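Local coordinates for putative fimbriae assembly chaperone (Salmonella typhimurium, PDB 2CO7), which probably acts as a periplasmic chaperone that folds and holds fimbrial subunits before they are assembled on the bacterial surface, at residues Gly137-Val142 / Ile206-Gly211; Gly144-Val149 / Met165-Val170; Asn153-Glu158 / Lys175-Leu180. All blocks are in the same frame, centred on the assembly; numbering follows the deposited sequence.

Interaction 1: residues Gly137-Val142 / Ile206-Gly211; sequences GTPEDV and ITDFGG
Asp208 meets Thr138 and Pro139 through the two oxygens of its carboxylate, and Thr207 meets Glu140 through its methyl group; these van der Waals touches make up the contact. One carboxylate oxygen, Asp208 OD1, lies 3.6 Å from Thr138 CG2, while Asp208 OD2 stands 4.0 Å from Pro139 CD. A short, branched threonine and a rigid proline ring suit this place, since each offers carbon to a carboxylate whose OD2 is held in a salt bridge by Arg131. The second touch is equally slight, Glu140 OE1 lying 3.5 Å from Thr207 CG2, and it is tentative, because it holds for one of two conformers of the glutamate.

Helix 139-142, one short, loosely held turn, and the loop between strands 201-205 and 216-218 thereby meet near the surface, where the two domains of this PapD-type chaperone come together. The loop touches the helix on one hand and, through Asp208, Ile22 of strand 20-24 and Arg131 of strand 116-131 on the other; both of those strands belong to the large eight-stranded sheet.

Hydrogen bonds shape each segment separately. Thr138 is the N-cap of the helix and forms a capping box with Asp141: Thr138 N donates to Asp141 OD1 at 3.0 Å, from above the carboxylate plane, and Asp141 N returns a weak bond of 3.3 Å to Thr138 OG1. In the loop, a type I turn runs from Thr207 to Gly210. Thr207 OG1 accepts from Phe209 N at 3.0 Å, an ST turn, which leaves the threonine methyl for Glu140. Gly210 completes the turn with a positive phi of 94°, a conformation that a residue without CB adopts most easily.

Interaction 2: residues Gly144-Val149 / Met165-Val170; sequences GNLRWV and MNLASV
The indole of Trp148 meets Val170 obliquely, its far corner CH2 lying 4.2 Å from Val170 CG1. Two further rings, Trp203 and Tyr218, meet it with planes inclined at about 45° and 55°, neither stacked flat nor perpendicular. Within the strand, Val149 CG2 lies 4.2 Å above the centre of the Arg147 guanidinium. Val170 has CG1 anti to its backbone N (chi1 -176°), and it is this branch that reaches the tryptophan.

Leu146 divides its two methyls between two partners. CD1 comes tip to tip with Leu167 CD1 at 3.9 Å, whereas CD2 lies 4.0 Å from Met165 CG, the two side chains running past each other in opposite directions. Forked leucines suit such a junction because one residue can serve two neighbours. Met165, unbranched and bent at chi2, can lead its sulfur and CE on toward Pro139 and Val142 of helix 139-142.

All five side chains are buried and apolar, and they bring strand 147-151 and the residues just before it against the chain around strand 167-168. This is packing between facing sheets, characteristic of the hydrophobic core of an immunoglobulin-like beta sandwich, here the C-terminal domain of a PapD-type chaperone.

Interaction 3: residues Asn153-Glu158 / Lys175-Leu180; sequences NKLKVE and KPITGL
Val157 and Leu180 are brought together by their first torsions. In Val157, chi1 of 59° sets CG1 between the backbone N and the carbonyl carbon, and this methyl is the one that touches. Leu180 has CG anti to its backbone N (chi1 -155°), and the rest of the side chain is extended, which carries its fork out to the strand. Val157 CG1 thus sits against both prongs, 3.8 Å from Leu180 CD2 and 3.9 Å from Leu180 CD1, as the two side chains cross at a slant. A beta-branched valine suits the strand and presents a compact methyl, while the longer leucine bridges from a chain that stands well apart, the CA atoms of Val157 and Leu180 being 8.9 Å from each other.

A second, more distant touch lies two residues back along the strand, where Leu155 CD1 approaches Ile177 CG1 at 4.5 Å. Leu155 and Val157 point to the same side of the strand, toward the interior. Lys156, between them, turns away, and its NZ makes a long salt bridge of 3.8 Å with Glu158 OE2; charged residues fit that outer side. Gly179, just before Leu180, takes a positive phi of 97° and lets the chain turn.

Such packing joins the two sheets of the immunoglobulin-like beta sandwich. Strand 154-159 is the middle of a three-stranded antiparallel sheet, between 147-151 and 187-191. The residues 175-180 leave strand 175-176, which pairs with 170-172 in the other sheet, and pass over the inner side of the three-stranded sheet, where Leu180 and Ile177 also pack on Leu191.

In the fold
The three contacts belong to one region of the chaperone, and interactions 2 and 3 both lie nested within the chain loop closed by interaction 1. Interactions 2 and 3 are closely joined, their centres 9 Å apart: Trp148 CZ3 packs 3.6 Å from Val157 CB, and on the neighbouring strands Arg147 NE forms a 2.6 Å salt bridge with Glu158 OE1. Their segments alternate along the chain. Interaction 1 lies 12 Å from interaction 2, centre to centre, and meets it through Met165 CE, 3.5 Å from Pro139 O, and a probable hydrogen bond of Ile206 N to Asn166 O. Interactions 1 and 3 do not touch, nearest atoms being about 8 Å apart. Asn166, in the 165-170 segment, packs on the backbone of another protein's chain, possibly a fimbrial subunit.

Interaction 1: residues Gly137-Val142 / Ile206-Gly211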
ATOM      1  N   GLY B 137      16.137   4.415 -21.865  1.00 13.48           N
ATOM      2  CA  GLY B 137      16.896   4.047 -20.678  1.00 14.13           C
ATOM      3  C   GLY B 137      16.006   3.874 -19.452  1.00 13.80           C
ATOM      4  O   GLY B 137      14.801   3.589 -19.557  1.00 14.08           O
ATOM      5  N   THR B 138      16.630   4.038 -18.291  1.00 17.02           N
ATOM      6  CA  THR B 138      15.982   3.777 -17.003  1.00 17.43           C
ATOM      7  C   THR B 138      16.144   4.992 -16.076  1.00 18.47           C
ATOM      8  O   THR B 138      17.033   5.828 -16.304  1.00 18.22           O
ATOM      9  CB  THR B 138      16.636   2.567 -16.317  1.00 17.36           C
ATOM     10  OG1 THR B 138      18.007   2.872 -15.985  1.00 18.19           O
ATOM     11  CG2 THR B 138      16.593   1.353 -17.215  1.00 20.86           C
ATOM     12  N   PRO B 139      15.323   5.073 -15.018  1.00 19.59           N
ATOM     13  CA  PRO B 139      15.526   6.145 -14.014  1.00 20.25           C
ATOM     14  C   PRO B 139      16.963   6.142 -13.486  1.00 20.34           C
ATOM     15  O   PRO B 139      17.575   7.205 -13.384  1.00 21.67           O
ATOM     16  CB  PRO B 139      14.497   5.797 -12.915  1.00 19.98           C
ATOM     17  CG  PRO B 139      13.326   5.125 -13.758  1.00 19.23           C
ATOM     18  CD  PRO B 139      14.137   4.241 -14.721  1.00 19.52           C
ATOM     19  N   GLU B 140      17.530   4.967 -13.186  1.00 20.74           N
ATOM     20  CA  GLU B 140      18.835   4.971 -12.537  0.50 19.98           C
ATOM     21  C   GLU B 140      19.950   5.510 -13.442  1.00 20.39           C
ATOM     22  O   GLU B 140      20.927   6.056 -12.933  1.00 20.35           O
ATOM     23  CB  GLU B 140      19.170   3.612 -11.918  0.50 20.41           C
ATOM     24  CG  GLU B 140      19.578   2.535 -12.900  0.50 19.56           C
ATOM     25  CD  GLU B 140      19.856   1.167 -12.249  0.50 20.09           C
ATOM     26  OE1 GLU B 140      20.214   1.083 -11.050  0.50 16.37           O
ATOM     27  OE2 GLU B 140      19.752   0.160 -12.979  0.50 22.20           O
ATOM     28  N   ASP B 141      19.770   5.412 -14.763  1.00 19.09           N
ATOM     29  CA  ASP B 141      20.676   6.012 -15.727  1.00 20.28           C
ATOM     30  C   ASP B 141      20.834   7.517 -15.552  1.00 20.15           C
ATOM     31  O   ASP B 141      21.890   8.046 -15.841  1.00 19.96           O
ATOM     32  CB  ASP B 141      20.190   5.730 -17.141  1.00 20.98           C
ATOM     33  CG  ASP B 141      20.327   4.276 -17.538  1.00 23.46           C
ATOM     34  OD1 ASP B 141      19.639   3.881 -18.521  1.00 21.83           O
ATOM     35  OD2 ASP B 141      21.136   3.535 -16.890  1.00 19.79           O
ATOM     36  N   VAL B 142      19.760   8.180 -15.110  1.00 21.07           N
ATOM     37  CA  VAL B 142      19.700   9.653 -15.010  1.00 22.42           C
ATOM     38  C   VAL B 142      19.423  10.164 -13.597  1.00 22.70           C
ATOM     39  O   VAL B 142      19.178  11.373 -13.418  1.00 23.50           O
ATOM     40  CB  VAL B 142      18.689  10.306 -16.047  1.00 21.22           C
ATOM     41  CG1 VAL B 142      19.196  10.110 -17.498  1.00 22.53           C
ATOM     42  CG2 VAL B 142      17.272   9.741 -15.925  1.00 22.30           C
ATOM     43  N   ILE B 206      14.793   2.672  -6.350  1.00 19.22           N
ATOM     44  CA  ILE B 206      14.325   1.316  -6.542  1.00 18.19           C
ATOM     45  C   ILE B 206      14.257   1.132  -8.072  1.00 18.15           C
ATOM     46  O   ILE B 206      13.630   1.945  -8.778  1.00 18.03           O
ATOM     47  CB  ILE B 206      12.958   1.085  -5.897  1.00 19.00           C
ATOM     48  CG1 ILE B 206      12.990   1.425  -4.389  1.00 20.21           C
ATOM     49  CG2 ILE B 206      12.525  -0.402  -6.090  1.00 16.52           C
ATOM     50  CD1 ILE B 206      11.596   1.320  -3.755  1.00 18.15           C
ATOM     51  N   THR B 207      14.958   0.114  -8.571  1.00 17.77           N
ATOM     52  CA  THR B 207      15.065  -0.120 -10.024  1.00 19.15           C
ATOM     53  C   THR B 207      13.787  -0.710 -10.611  1.00 19.31           C
ATOM     54  O   THR B 207      12.865  -1.085  -9.866  1.00 19.94           O
ATOM     55  CB  THR B 207      16.253  -1.072 -10.391  1.00 18.97           C
ATOM     56  OG1 THR B 207      15.900  -2.452 -10.127  1.00 19.76           O
ATOM     57  CG2 THR B 207      17.533  -0.684  -9.627  1.00 21.37           C
ATOM     58  N   ASP B 208      13.731  -0.814 -11.947  1.00 18.47           N
ATOM     59  CA  ASP B 208      12.641  -1.502 -12.625  1.00 18.72           C
ATOM     60  C   ASP B 208      12.429  -2.944 -12.174  1.00 20.29           C
ATOM     61  O   ASP B 208      11.345  -3.504 -12.371  1.00 20.46           O
ATOM     62  CB  ASP B 208      12.845  -1.464 -14.144  1.00 18.32           C
ATOM     63  CG  ASP B 208      12.822  -0.051 -14.714  1.00 18.94           C
ATOM     64  OD1 ASP B 208      13.519   0.167 -15.724  1.00 21.38           O
ATOM     65  OD2 ASP B 208      12.099   0.835 -14.206  1.00 19.29           O
ATOM     66  N   PHE B 209      13.464  -3.533 -11.573  1.00 19.24           N
ATOM     67  CA  PHE B 209      13.452  -4.933 -11.165  1.00 20.09           C
ATOM     68  C   PHE B 209      13.372  -5.132  -9.652  1.00 19.78           C
ATOM     69  O   PHE B 209      13.533  -6.243  -9.170  1.00 20.25           O
ATOM     70  CB  PHE B 209      14.633  -5.661 -11.809  1.00 20.68           C
ATOM     71  CG  PHE B 209      14.679  -5.448 -13.284  1.00 20.65           C
ATOM     72  CD1 PHE B 209      13.825  -6.167 -14.110  1.00 23.62           C
ATOM     73  CD2 PHE B 209      15.522  -4.469 -13.835  1.00 21.55           C
ATOM     74  CE1 PHE B 209      13.820  -5.951 -15.474  1.00 23.83           C
ATOM     75  CE2 PHE B 209      15.511  -4.242 -15.206  1.00 21.19           C
ATOM     76  CZ  PHE B 209      14.652  -4.993 -16.010  1.00 21.86           C
ATOM     77  N   GLY B 210      13.118  -4.044  -8.926  1.00 20.02           N
ATOM     78  CA  GLY B 210      12.759  -4.121  -7.501  1.00 20.93           C
ATOM     79  C   GLY B 210      13.832  -3.980  -6.454  1.00 21.67           C
ATOM     80  O   GLY B 210      13.518  -3.852  -5.258  1.00 21.92           O
ATOM     81  N   GLY B 211      15.093  -4.063  -6.878  1.00 21.28           N
ATOM     82  CA  GLY B 211      16.229  -3.951  -5.965  1.00 21.00           C
ATOM     83  C   GLY B 211      16.615  -2.486  -5.934  1.00 21.57           C
ATOM     84  O   GLY B 211      15.966  -1.661  -6.568  1.00 18.38           O
TER

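Interaction 2: residues Gly144-Val149 / Met165-Val170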
ATOM      1  N   GLY B 144      21.336  10.654 -11.100  1.00 26.20           N
ATOM      2  CA  GLY B 144      22.346  11.640 -10.705  1.00 26.74           C
ATOM      3  C   GLY B 144      22.001  13.052 -11.168  1.00 26.84           C
ATOM      4  O   GLY B 144      22.742  14.003 -10.880  1.00 27.69           O
ATOM      5  N   ASN B 145      20.887  13.206 -11.890  1.00 26.04           N
ATOM      6  CA  ASN B 145      20.463  14.543 -12.310  1.00 25.65           C
ATOM      7  C   ASN B 145      19.460  15.208 -11.409  1.00 24.27           C
ATOM      8  O   ASN B 145      19.043  16.330 -11.685  1.00 23.27           O
ATOM      9  CB  ASN B 145      19.990  14.535 -13.742  1.00 26.81           C
ATOM     10  CG  ASN B 145      21.123  14.294 -14.693  1.00 27.22           C
ATOM     11  OD1 ASN B 145      22.303  14.431 -14.328  1.00 28.46           O
ATOM     12  ND2 ASN B 145      20.792  13.937 -15.909  1.00 31.21           N
ATOM     13  N   LEU B 146      19.119  14.528 -10.314  1.00 22.79           N
ATOM     14  CA  LEU B 146      18.260  15.102  -9.284  1.00 21.55           C
ATOM     15  C   LEU B 146      18.982  16.287  -8.683  1.00 21.03           C
ATOM     16  O   LEU B 146      20.186  16.226  -8.506  1.00 20.94           O
ATOM     17  CB  LEU B 146      17.940  14.073  -8.197  1.00 22.01           C
ATOM     18  CG  LEU B 146      17.144  12.860  -8.693  1.00 22.72           C
ATOM     19  CD1 LEU B 146      16.549  12.082  -7.534  1.00 27.67           C
ATOM     20  CD2 LEU B 146      16.043  13.293  -9.644  1.00 24.67           C
ATOM     21  N   ARG B 147      18.255  17.371  -8.426  1.00 19.99           N
ATOM     22  CA  ARG B 147      18.839  18.582  -7.820  1.00 20.68           C
ATOM     23  C   ARG B 147      18.237  18.740  -6.427  1.00 19.69           C
ATOM     24  O   ARG B 147      17.032  18.602  -6.263  1.00 20.60           O
ATOM     25  CB  ARG B 147      18.539  19.812  -8.688  1.00 20.29           C
ATOM     26  CG  ARG B 147      19.238  21.068  -8.186  1.00 24.00           C
ATOM     27  CD  ARG B 147      19.313  22.177  -9.214  1.00 32.38           C
ATOM     28  NE  ARG B 147      18.250  23.136  -8.958  1.00 40.55           N
ATOM     29  CZ  ARG B 147      18.401  24.359  -8.465  1.00 39.93           C
ATOM     30  NH1 ARG B 147      19.600  24.868  -8.185  1.00 43.74           N
ATOM     31  NH2 ARG B 147      17.317  25.099  -8.283  1.00 42.41           N
ATOM     32  N   TRP B 148      19.069  19.029  -5.434  1.00 19.71           N
ATOM     33  CA  TRP B 148      18.629  19.137  -4.053  1.00 19.32           C
ATOM     34  C   TRP B 148      18.884  20.538  -3.554  1.00 19.73           C
ATOM     35  O   TRP B 148      19.906  21.178  -3.881  1.00 18.65           O
ATOM     36  CB  TRP B 148      19.323  18.079  -3.162  1.00 19.08           C
ATOM     37  CG  TRP B 148      19.103  16.625  -3.617  1.00 20.40           C
ATOM     38  CD1 TRP B 148      19.733  15.979  -4.652  1.00 18.71           C
ATOM     39  CD2 TRP B 148      18.206  15.662  -3.035  1.00 19.15           C
ATOM     40  NE1 TRP B 148      19.278  14.683  -4.750  1.00 21.98           N
ATOM     41  CE2 TRP B 148      18.342  14.460  -3.771  1.00 20.34           C
ATOM     42  CE3 TRP B 148      17.305  15.697  -1.952  1.00 19.81           C
ATOM     43  CZ2 TRP B 148      17.622  13.297  -3.456  1.00 19.79           C
ATOM     44  CZ3 TRP B 148      16.588  14.543  -1.643  1.00 19.67           C
ATOM     45  CH2 TRP B 148      16.737  13.366  -2.407  1.00 19.67           C
ATOM     46  N   VAL B 149      17.940  21.044  -2.775  1.00 19.99           N
ATOM     47  CA  VAL B 149      18.059  22.369  -2.203  1.00 20.68           C
ATOM     48  C   VAL B 149      17.675  22.197  -0.742  1.00 21.17           C
ATOM     49  O   VAL B 149      16.680  21.541  -0.438  1.00 20.53           O
ATOM     50  CB  VAL B 149      17.125  23.378  -2.921  1.00 20.43           C
ATOM     51  CG1 VAL B 149      17.327  24.788  -2.387  1.00 21.55           C
ATOM     52  CG2 VAL B 149      17.359  23.351  -4.420  1.00 22.25           C
ATOM     53  N   MET B 165      10.746   8.811  -9.928  1.00 18.43           N
ATOM     54  CA  MET B 165      11.979   8.557  -9.175  1.00 18.97           C
ATOM     55  C   MET B 165      11.566   7.998  -7.815  1.00 19.62           C
ATOM     56  O   MET B 165      11.056   8.710  -6.949  1.00 19.63           O
ATOM     57  CB  MET B 165      12.788   9.865  -9.031  1.00 20.60           C
ATOM     58  CG  MET B 165      13.514  10.277 -10.303  1.00 19.53           C
ATOM     59  SD  MET B 165      14.932   9.161 -10.621  1.00 20.48           S
ATOM     60  CE  MET B 165      15.461   9.703 -12.260  1.00 22.63           C
ATOM     61  N   ASN B 166      11.739   6.699  -7.661  1.00 18.94           N
ATOM     62  CA  ASN B 166      11.263   6.025  -6.487  1.00 19.68           C
ATOM     63  C   ASN B 166      12.468   5.906  -5.586  1.00 20.13           C
ATOM     64  O   ASN B 166      13.269   4.997  -5.741  1.00 20.40           O
ATOM     65  CB  ASN B 166      10.673   4.674  -6.907  1.00 21.19           C
ATOM     66  CG  ASN B 166       9.457   4.859  -7.789  1.00 22.52           C
ATOM     67  OD1 ASN B 166       8.429   5.406  -7.346  1.00 21.66           O
ATOM     68  ND2 ASN B 166       9.574   4.464  -9.059  1.00 22.76           N
ATOM     69  N   LEU B 167      12.598   6.850  -4.658  1.00 19.93           N
ATOM     70  CA  LEU B 167      13.816   6.955  -3.866  1.00 21.31           C
ATOM     71  C   LEU B 167      13.811   6.013  -2.662  1.00 21.12           C
ATOM     72  O   LEU B 167      12.793   5.805  -2.018  1.00 21.32           O
ATOM     73  CB  LEU B 167      14.071   8.399  -3.414  1.00 22.45           C
ATOM     74  CG  LEU B 167      14.634   9.430  -4.424  1.00 25.21           C
ATOM     75  CD1 LEU B 167      14.847   8.952  -5.873  1.00 29.23           C
ATOM     76  CD2 LEU B 167      13.722  10.637  -4.366  1.00 30.48           C
ATOM     77  N   ALA B 168      14.963   5.393  -2.412  1.00 22.13           N
ATOM     78  CA  ALA B 168      15.153   4.594  -1.207  1.00 21.79           C
ATOM     79  C   ALA B 168      16.467   4.984  -0.529  1.00 21.72           C
ATOM     80  O   ALA B 168      17.356   5.581  -1.166  1.00 21.51           O
ATOM     81  CB  ALA B 168      15.135   3.119  -1.553  1.00 23.05           C
ATOM     82  N   SER B 169      16.572   4.660   0.760  1.00 21.62           N
ATOM     83  CA  SER B 169      17.824   4.792   1.533  1.00 21.12           C
ATOM     84  C   SER B 169      18.421   6.199   1.414  1.00 20.95           C
ATOM     85  O   SER B 169      19.637   6.351   1.280  1.00 21.16           O
ATOM     86  CB  SER B 169      18.838   3.733   1.079  1.00 21.94           C
ATOM     87  OG  SER B 169      18.414   2.401   1.409  1.00 23.93           O
ATOM     88  N   VAL B 170      17.555   7.221   1.429  1.00 20.01           N
ATOM     89  CA  VAL B 170      17.986   8.637   1.447  1.00 18.70           C
ATOM     90  C   VAL B 170      18.598   9.094   2.804  1.00 18.68           C
ATOM     91  O   VAL B 170      17.988   8.899   3.856  1.00 17.47           O
ATOM     92  CB  VAL B 170      16.803   9.601   1.095  1.00 18.74           C
ATOM     93  CG1 VAL B 170      17.288  11.028   1.023  1.00 18.89           C
ATOM     94  CG2 VAL B 170      16.118   9.211  -0.217  1.00 20.02           C
TER

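Interaction 3: residues Asn153-Glu158 / Lys175-Leu180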
ATOM      1  N   ASN B 153      14.786  23.749   7.720  1.00 27.63           N
ATOM      2  CA  ASN B 153      14.443  22.342   7.903  1.00 27.89           C
ATOM      3  C   ASN B 153      13.883  21.702   6.630  1.00 27.20           C
ATOM      4  O   ASN B 153      13.506  20.531   6.628  1.00 27.84           O
ATOM      5  CB  ASN B 153      13.474  22.172   9.082  1.00 28.24           C
ATOM      6  CG  ASN B 153      13.597  20.802   9.759  1.00 29.86           C
ATOM      7  OD1 ASN B 153      12.629  20.299  10.340  1.00 31.59           O
ATOM      8  ND2 ASN B 153      14.790  20.197   9.689  1.00 29.96           N
ATOM      9  N   LYS B 154      13.862  22.457   5.537  1.00 26.77           N
ATOM     10  CA  LYS B 154      13.215  21.975   4.303  1.00 25.60           C
ATOM     11  C   LYS B 154      14.208  21.391   3.312  1.00 24.87           C
ATOM     12  O   LYS B 154      15.236  22.001   3.012  1.00 25.17           O
ATOM     13  CB  LYS B 154      12.353  23.070   3.663  1.00 25.86           C
ATOM     14  CG  LYS B 154      11.346  23.661   4.634  1.00 27.38           C
ATOM     15  CD  LYS B 154      10.065  24.075   3.977  1.00 30.56           C
ATOM     16  CE  LYS B 154       9.049  24.456   5.038  1.00 33.56           C
ATOM     17  NZ  LYS B 154       7.663  24.512   4.487  1.00 36.37           N
ATOM     18  N   LEU B 155      13.894  20.198   2.824  1.00 23.55           N
ATOM     19  CA  LEU B 155      14.738  19.513   1.884  1.00 22.36           C
ATOM     20  C   LEU B 155      13.882  19.383   0.651  1.00 21.12           C
ATOM     21  O   LEU B 155      12.811  18.800   0.712  1.00 20.34           O
ATOM     22  CB  LEU B 155      15.079  18.115   2.399  1.00 23.40           C
ATOM     23  CG  LEU B 155      16.403  17.384   2.074  1.00 25.78           C
ATOM     24  CD1 LEU B 155      16.114  15.932   1.732  1.00 23.65           C
ATOM     25  CD2 LEU B 155      17.300  18.052   1.025  1.00 24.44           C
ATOM     26  N   LYS B 156      14.357  19.905  -0.471  1.00 20.26           N
ATOM     27  CA  LYS B 156      13.607  19.796  -1.711  1.00 19.35           C
ATOM     28  C   LYS B 156      14.452  19.028  -2.696  1.00 18.42           C
ATOM     29  O   LYS B 156      15.653  19.282  -2.830  1.00 18.06           O
ATOM     30  CB  LYS B 156      13.255  21.192  -2.248  1.00 19.13           C
ATOM     31  CG  LYS B 156      12.451  21.228  -3.567  1.00 19.71           C
ATOM     32  CD  LYS B 156      12.266  22.702  -3.986  1.00 21.84           C
ATOM     33  CE  LYS B 156      11.342  22.866  -5.187  1.00 25.37           C
ATOM     34  NZ  LYS B 156      11.190  24.337  -5.532  1.00 26.21           N
ATOM     35  N   VAL B 157      13.801  18.099  -3.377  1.00 18.41           N
ATOM     36  CA  VAL B 157      14.396  17.327  -4.459  1.00 17.71           C
ATOM     37  C   VAL B 157      13.667  17.701  -5.741  1.00 18.03           C
ATOM     38  O   VAL B 157      12.426  17.750  -5.769  1.00 18.63           O
ATOM     39  CB  VAL B 157      14.313  15.792  -4.187  1.00 17.64           C
ATOM     40  CG1 VAL B 157      12.880  15.352  -4.016  1.00 17.72           C
ATOM     41  CG2 VAL B 157      14.995  15.001  -5.311  1.00 17.53           C
ATOM     42  N   GLU B 158      14.450  17.978  -6.777  1.00 17.85           N
ATOM     43  CA  GLU B 158      13.942  18.422  -8.054  1.00 17.63           C
ATOM     44  C   GLU B 158      14.298  17.369  -9.085  1.00 18.54           C
ATOM     45  O   GLU B 158      15.461  17.017  -9.245  1.00 18.82           O
ATOM     46  CB  GLU B 158      14.534  19.789  -8.438  1.00 18.16           C
ATOM     47  CG  GLU B 158      14.365  20.770  -7.274  1.00 18.87           C
ATOM     48  CD  GLU B 158      14.967  22.125  -7.498  1.00 21.42           C
ATOM     49  OE1 GLU B 158      15.856  22.263  -8.358  1.00 22.12           O
ATOM     50  OE2 GLU B 158      14.533  23.046  -6.789  1.00 23.18           O
ATOM     51  N   LYS B 175      22.217  11.198   8.251  1.00 21.68           N
ATOM     52  CA  LYS B 175      20.957  10.995   8.974  1.00 22.11           C
ATOM     53  C   LYS B 175      19.893  10.524   7.980  1.00 22.70           C
ATOM     54  O   LYS B 175      19.678  11.197   6.965  1.00 22.62           O
ATOM     55  CB  LYS B 175      20.473  12.291   9.660  1.00 22.48           C
ATOM     56  CG  LYS B 175      21.571  13.223  10.237  1.00 22.50           C
ATOM     57  CD  LYS B 175      21.870  13.002  11.716  1.00 24.81           C
ATOM     58  CE  LYS B 175      23.115  13.790  12.143  1.00 23.84           C
ATOM     59  NZ  LYS B 175      23.157  15.153  11.517  1.00 24.80           N
ATOM     60  N   PRO B 176      19.250   9.363   8.247  1.00 23.11           N
ATOM     61  CA  PRO B 176      18.146   8.841   7.424  1.00 23.50           C
ATOM     62  C   PRO B 176      16.949   9.788   7.302  1.00 23.87           C
ATOM     63  O   PRO B 176      16.456  10.306   8.299  1.00 23.71           O
ATOM     64  CB  PRO B 176      17.745   7.551   8.157  1.00 23.11           C
ATOM     65  CG  PRO B 176      18.973   7.139   8.839  1.00 23.74           C
ATOM     66  CD  PRO B 176      19.569   8.425   9.338  1.00 23.67           C
ATOM     67  N   ILE B 177      16.519  10.014   6.062  1.00 24.85           N
ATOM     68  CA  ILE B 177      15.336  10.795   5.750  1.00 25.87           C
ATOM     69  C   ILE B 177      14.228   9.808   5.411  1.00 27.23           C
ATOM     70  O   ILE B 177      14.331   9.057   4.440  1.00 28.11           O
ATOM     71  CB  ILE B 177      15.573  11.669   4.485  1.00 26.15           C
ATOM     72  CG1 ILE B 177      16.728  12.658   4.701  1.00 25.73           C
ATOM     73  CG2 ILE B 177      14.280  12.357   4.033  1.00 25.25           C
ATOM     74  CD1 ILE B 177      16.565  13.576   5.903  1.00 25.60           C
ATOM     75  N   THR B 178      13.164   9.808   6.195  1.00 27.80           N
ATOM     76  CA  THR B 178      12.021   8.967   5.881  1.00 28.78           C
ATOM     77  C   THR B 178      10.888   9.903   5.476  1.00 28.93           C
ATOM     78  O   THR B 178      10.795  11.025   5.983  1.00 29.61           O
ATOM     79  CB  THR B 178      11.605   8.072   7.079  1.00 29.01           C
ATOM     80  OG1 THR B 178      11.038   8.880   8.116  1.00 29.20           O
ATOM     81  CG2 THR B 178      12.806   7.316   7.642  1.00 30.08           C
ATOM     82  N   GLY B 179      10.043   9.473   4.548  1.00 29.11           N
ATOM     83  CA  GLY B 179       8.880  10.296   4.202  1.00 28.46           C
ATOM     84  C   GLY B 179       8.999  11.192   2.980  1.00 27.74           C
ATOM     85  O   GLY B 179       8.125  12.013   2.736  1.00 27.20           O
ATOM     86  N   LEU B 180      10.076  11.068   2.214  1.00 27.68           N
ATOM     87  CA  LEU B 180      10.079  11.650   0.876  1.00 28.21           C
ATOM     88  C   LEU B 180       9.193  10.729   0.026  1.00 27.44           C
ATOM     89  O   LEU B 180       9.466   9.549  -0.071  1.00 27.17           O
ATOM     90  CB  LEU B 180      11.490  11.699   0.282  1.00 28.41           C
ATOM     91  CG  LEU B 180      11.848  12.737  -0.800  1.00 31.42           C
ATOM     92  CD1 LEU B 180      13.324  12.648  -1.214  1.00 34.86           C
ATOM     93  CD2 LEU B 180      10.961  12.710  -2.023  1.00 33.76           C
TER